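Local coordinates for UPF0033 domain-containing protein (Desulfitobacterium hafniense, PDB 3HZ7) that is of unknown function but, as a SirA-like domain of the TusA family, probably takes part in sulfur transfer, at residues L45-E57 with D62-E74. Sequence-based numbering, arbitrary orientation.
Sequences LQKMAEGMGYQSE and DNGVIEVTIVAGE. Unlike the reference sequence in segment 45-57: Ser56 (reference Ala).
The ring of Tyr54 carries the methyl of Ala72 over one face, a CH-pi contact with CB 4.2 Å from the ring centroid, while Met52 O stands over the centre of the opposite face. Ring and methyl lie at the open end of the antiparallel hairpin of strands 55-60 and 66-71, on which helix 39-52 packs in the two-layer alpha/beta TusA-like fold. The helix ends in a Schellman motif at Gly53, whose positive phi suits glycine and turns the chain back into the edge strand.

Beta-branched Ile70 suits a buried strand position because it fills two directions. Its CG2, anti to the backbone N, meets Tyr54 CB at 3.7 Å and Ala49 CB at 4.0 Å; the small alanine lets helix and sheet come close. The other branch ends in CD1, 3.9 Å from CE of selenomethionine Met48, whose flexible chain bends to cross Ile70 at about a right angle; Leu22 of helix 13-23 also touches Ile70. Toward the hairpin turn, Leu45 CD1 rests 3.8 Å from Val68 CG2, branched apolar chains suited to the buried interface.

Glu57 and Thr69 exchange two backbone hydrogen bonds. Val71 N gives Gln55 O a nearly straight one (176°), but the return bond is weak. Gln46, long enough to reach the strand, donates an N-H of NE2 to Ser56 OG at 3.0 Å, 26° out of the Gln46 amide plane.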
loop_
_atom_site.group_PDB
_atom_site.type_symbol
_atom_site.label_atom_id
_atom_site.label_comp_id
_atom_site.label_asym_id
_atom_site.label_seq_id
_atom_site.Cartn_x
_atom_site.Cartn_y
_atom_site.Cartn_z
ATOM N N LEU A 45 3.335 -3.023 4.889
ATOM C CA LEU A 45 2.090 -2.622 4.212
ATOM C C LEU A 45 1.027 -3.714 4.304
ATOM O O LEU A 45 -0.135 -3.388 4.547
ATOM C CB LEU A 45 2.384 -2.245 2.745
ATOM C CG LEU A 45 3.058 -0.879 2.534
ATOM C CD1 LEU A 45 3.674 -0.844 1.107
ATOM C CD2 LEU A 45 2.036 0.253 2.733
ATOM N N GLN A 46 1.394 -5.004 4.130
ATOM C CA GLN A 46 0.381 -6.072 4.231
ATOM C C GLN A 46 -0.140 -6.298 5.651
ATOM O O GLN A 46 -1.340 -6.551 5.874
ATOM C CB GLN A 46 0.898 -7.402 3.656
ATOM C CG GLN A 46 1.117 -7.330 2.156
ATOM C CD GLN A 46 1.104 -8.675 1.474
ATOM O OE1 GLN A 46 1.931 -9.551 1.755
ATOM N NE2 GLN A 46 0.160 -8.833 0.541
ATOM N N LYS A 47 0.744 -6.185 6.627
ATOM C CA LYS A 47 0.316 -6.352 8.044
ATOM C C LYS A 47 -0.674 -5.238 8.412
ATOM O O LYS A 47 -1.678 -5.469 9.121
ATOM C CB LYS A 47 1.533 -6.300 8.985
ATOM C CG LYS A 47 2.651 -7.351 8.620
ATOM C CD LYS A 47 3.188 -8.041 9.866
ATOM C CE LYS A 47 4.352 -8.996 9.603
ATOM N NZ LYS A 47 5.589 -8.288 9.128
HETATM N N MSE A 48 -0.413 -4.026 7.913
HETATM C CA MSE A 48 -1.318 -2.892 8.172
HETATM C C MSE A 48 -2.616 -3.141 7.468
HETATM O O MSE A 48 -3.696 -2.875 8.019
HETATM C CB MSE A 48 -0.675 -1.573 7.687
HETATM C CG MSE A 48 -1.575 -0.343 7.825
HETATM SE SE MSE A 48 -2.800 0.000 6.272
HETATM C CE MSE A 48 -1.418 0.547 5.049
ATOM N N ALA A 49 -2.549 -3.679 6.239
ATOM C CA ALA A 49 -3.801 -3.937 5.504
ATOM C C ALA A 49 -4.636 -5.023 6.236
ATOM O O ALA A 49 -5.857 -4.887 6.410
ATOM C CB ALA A 49 -3.488 -4.398 4.049
ATOM N N GLU A 50 -3.986 -6.119 6.629
ATOM C CA GLU A 50 -4.731 -7.170 7.321
ATOM C C GLU A 50 -5.260 -6.537 8.597
ATOM O O GLU A 50 -6.452 -6.652 8.893
ATOM C CB GLU A 50 -3.853 -8.404 7.619
ATOM C CG GLU A 50 -2.795 -8.227 8.684
ATOM C CD GLU A 50 -2.226 -9.561 9.181
ATOM O OE1 GLU A 50 -3.006 -10.359 9.757
ATOM O OE2 GLU A 50 -1.008 -9.813 9.003
ATOM N N GLY A 51 -4.380 -5.857 9.342
ATOM C CA GLY A 51 -4.821 -5.167 10.543
ATOM C C GLY A 51 -6.130 -4.421 10.300
ATOM O O GLY A 51 -7.083 -4.593 11.063
HETATM N N MSE A 52 -6.216 -3.622 9.237
HETATM C CA MSE A 52 -7.452 -2.894 8.939
HETATM C C MSE A 52 -8.571 -3.738 8.312
HETATM O O MSE A 52 -9.682 -3.249 8.108
HETATM C CB MSE A 52 -7.187 -1.709 8.007
HETATM C CG MSE A 52 -6.224 -0.638 8.518
HETATM SE SE MSE A 52 -6.086 0.863 7.236
HETATM C CE MSE A 52 -7.736 1.831 7.662
ATOM N N GLY A 53 -8.309 -4.999 7.997
ATOM C CA GLY A 53 -9.365 -5.793 7.400
ATOM C C GLY A 53 -9.535 -5.519 5.906
ATOM O O GLY A 53 -10.642 -5.575 5.367
ATOM N N TYR A 54 -8.419 -5.251 5.238
ATOM C CA TYR A 54 -8.462 -4.970 3.826
ATOM C C TYR A 54 -7.748 -6.078 3.107
ATOM O O TYR A 54 -6.832 -6.681 3.665
ATOM C CB TYR A 54 -7.753 -3.628 3.521
ATOM C CG TYR A 54 -8.492 -2.419 4.058
ATOM C CD1 TYR A 54 -9.882 -2.355 4.015
ATOM C CD2 TYR A 54 -7.811 -1.356 4.600
ATOM C CE1 TYR A 54 -10.570 -1.248 4.496
ATOM C CE2 TYR A 54 -8.495 -0.232 5.085
ATOM C CZ TYR A 54 -9.864 -0.193 5.031
ATOM O OH TYR A 54 -10.524 0.921 5.485
ATOM N N GLN A 55 -8.173 -6.339 1.875
ATOM C CA GLN A 55 -7.506 -7.321 1.039
ATOM C C GLN A 55 -6.301 -6.585 0.390
ATOM O O GLN A 55 -6.338 -5.372 0.156
ATOM C CB GLN A 55 -8.466 -7.845 -0.059
ATOM C CG GLN A 55 -9.717 -8.614 0.476
ATOM C CD GLN A 55 -9.344 -9.886 1.248
ATOM O OE1 GLN A 55 -8.896 -10.877 0.659
ATOM N NE2 GLN A 55 -9.515 -9.852 2.573
ATOM N N SER A 56 -5.238 -7.328 0.102
ATOM C CA SER A 56 -4.052 -6.765 -0.547
ATOM C C SER A 56 -3.282 -7.815 -1.353
ATOM O O SER A 56 -3.431 -9.008 -1.137
ATOM C CB SER A 56 -3.103 -6.174 0.498
ATOM O OG SER A 56 -2.303 -7.200 1.043
ATOM N N GLU A 57 -2.453 -7.371 -2.293
ATOM C CA GLU A 57 -1.629 -8.277 -3.058
ATOM C C GLU A 57 -0.404 -7.469 -3.306
ATOM O O GLU A 57 -0.419 -6.218 -3.103
ATOM C CB GLU A 57 -2.185 -8.590 -4.469
ATOM C CG GLU A 57 -3.312 -9.555 -4.599
ATOM C CD GLU A 57 -2.963 -10.963 -4.132
ATOM O OE1 GLU A 57 -1.798 -11.379 -4.268
ATOM O OE2 GLU A 57 -3.877 -11.644 -3.615
ATOM N N ASP A 62 9.927 -4.689 -12.437
ATOM C CA ASP A 62 11.279 -4.470 -12.928
ATOM C C ASP A 62 12.017 -3.351 -12.205
ATOM O O ASP A 62 11.429 -2.337 -11.782
ATOM C CB ASP A 62 11.262 -4.194 -14.432
ATOM C CG ASP A 62 11.288 -5.481 -15.258
ATOM O OD1 ASP A 62 11.109 -5.397 -16.498
ATOM O OD2 ASP A 62 11.491 -6.572 -14.656
ATOM N N ASN A 63 13.318 -3.577 -12.056
ATOM C CA ASN A 63 14.233 -2.648 -11.409
ATOM C C ASN A 63 13.995 -2.590 -9.914
ATOM O O ASN A 63 14.192 -1.558 -9.300
ATOM C CB ASN A 63 14.110 -1.256 -12.051
ATOM C CG ASN A 63 15.213 -0.286 -11.598
ATOM O OD1 ASN A 63 16.379 -0.677 -11.381
ATOM N ND2 ASN A 63 14.849 0.996 -11.476
ATOM N N GLY A 64 13.580 -3.719 -9.342
ATOM C CA GLY A 64 13.324 -3.802 -7.910
ATOM C C GLY A 64 12.072 -3.129 -7.325
ATOM O O GLY A 64 11.901 -3.134 -6.095
ATOM N N VAL A 65 11.213 -2.538 -8.153
ATOM C CA VAL A 65 10.011 -1.898 -7.620
ATOM C C VAL A 65 8.976 -2.923 -7.171
ATOM O O VAL A 65 8.610 -3.850 -7.935
ATOM C CB VAL A 65 9.302 -0.981 -8.653
ATOM C CG1 VAL A 65 7.947 -0.469 -8.084
ATOM C CG2 VAL A 65 10.195 0.238 -8.990
ATOM N N ILE A 66 8.531 -2.787 -5.938
ATOM C CA ILE A 66 7.476 -3.635 -5.451
ATOM C C ILE A 66 6.152 -2.823 -5.405
ATOM O O ILE A 66 6.072 -1.711 -4.815
ATOM C CB ILE A 66 7.818 -4.204 -4.091
ATOM C CG1 ILE A 66 9.142 -5.004 -4.190
ATOM C CG2 ILE A 66 6.698 -5.075 -3.634
ATOM C CD1 ILE A 66 9.774 -5.327 -2.885
ATOM N N GLU A 67 5.112 -3.346 -6.059
ATOM C CA GLU A 67 3.836 -2.655 -6.012
ATOM C C GLU A 67 2.909 -3.424 -5.111
ATOM O O GLU A 67 2.688 -4.605 -5.318
ATOM C CB GLU A 67 3.249 -2.505 -7.414
ATOM C CG GLU A 67 2.006 -1.656 -7.405
ATOM C CD GLU A 67 1.630 -1.081 -8.768
ATOM O OE1 GLU A 67 2.469 -1.050 -9.684
ATOM O OE2 GLU A 67 0.486 -0.627 -8.916
ATOM N N VAL A 68 2.407 -2.761 -4.062
ATOM C CA VAL A 68 1.487 -3.383 -3.119
ATOM C C VAL A 68 0.134 -2.699 -3.359
ATOM O O VAL A 68 -0.005 -1.469 -3.247
ATOM C CB VAL A 68 1.968 -3.149 -1.634
ATOM C CG1 VAL A 68 1.091 -3.866 -0.638
ATOM C CG2 VAL A 68 3.425 -3.625 -1.494
ATOM N N THR A 69 -0.867 -3.489 -3.667
ATOM C CA THR A 69 -2.195 -2.944 -3.932
ATOM C C THR A 69 -3.143 -3.278 -2.782
ATOM O O THR A 69 -3.266 -4.456 -2.377
ATOM C CB THR A 69 -2.690 -3.495 -5.270
ATOM O OG1 THR A 69 -1.720 -3.148 -6.266
ATOM C CG2 THR A 69 -4.073 -2.913 -5.643
ATOM N N ILE A 70 -3.783 -2.246 -2.219
ATOM C CA ILE A 70 -4.679 -2.471 -1.102
ATOM C C ILE A 70 -6.061 -2.039 -1.484
ATOM O O ILE A 70 -6.269 -0.907 -1.952
ATOM C CB ILE A 70 -4.216 -1.685 0.189
ATOM C CG1 ILE A 70 -2.754 -2.026 0.460
ATOM C CG2 ILE A 70 -5.196 -1.963 1.360
ATOM C CD1 ILE A 70 -2.035 -1.291 1.692
ATOM N N VAL A 71 -7.020 -2.931 -1.233
ATOM C CA VAL A 71 -8.402 -2.680 -1.586
ATOM C C VAL A 71 -9.303 -2.539 -0.366
ATOM O O VAL A 71 -9.273 -3.380 0.535
ATOM C CB VAL A 71 -8.989 -3.835 -2.482
ATOM C CG1 VAL A 71 -10.421 -3.515 -2.823
ATOM C CG2 VAL A 71 -8.181 -3.995 -3.752
ATOM N N ALA A 72 -10.117 -1.481 -0.388
ATOM C CA ALA A 72 -11.076 -1.156 0.657
ATOM C C ALA A 72 -12.452 -1.415 0.076
ATOM O O ALA A 72 -13.375 -1.866 0.797
ATOM C CB ALA A 72 -10.910 0.334 1.079
ATOM N N GLY A 73 -12.620 -1.166 -1.213
ATOM C CA GLY A 73 -13.896 -1.467 -1.818
ATOM C C GLY A 73 -14.148 -1.156 -3.290
ATOM O O GLY A 73 -15.224 -1.502 -3.800
ATOM N N GLU A 74 -13.192 -0.546 -3.989
ATOM C CA GLU A 74 -13.426 -0.141 -5.374
ATOM C C GLU A 74 -13.982 -1.305 -6.192
ATOM O O GLU A 74 -15.112 -1.766 -5.954
ATOM C CB GLU A 74 -12.146 0.426 -6.018
ATOM C CG GLU A 74 -12.356 1.523 -7.122
ATOM C CD GLU A 74 -11.097 2.468 -7.376
ATOM O OE1 GLU A 74 -10.675 3.282 -6.497
ATOM O OE2 GLU A 74 -10.522 2.386 -8.487
HETATM O O HOH W 1 -10.493 -5.493 1.411
#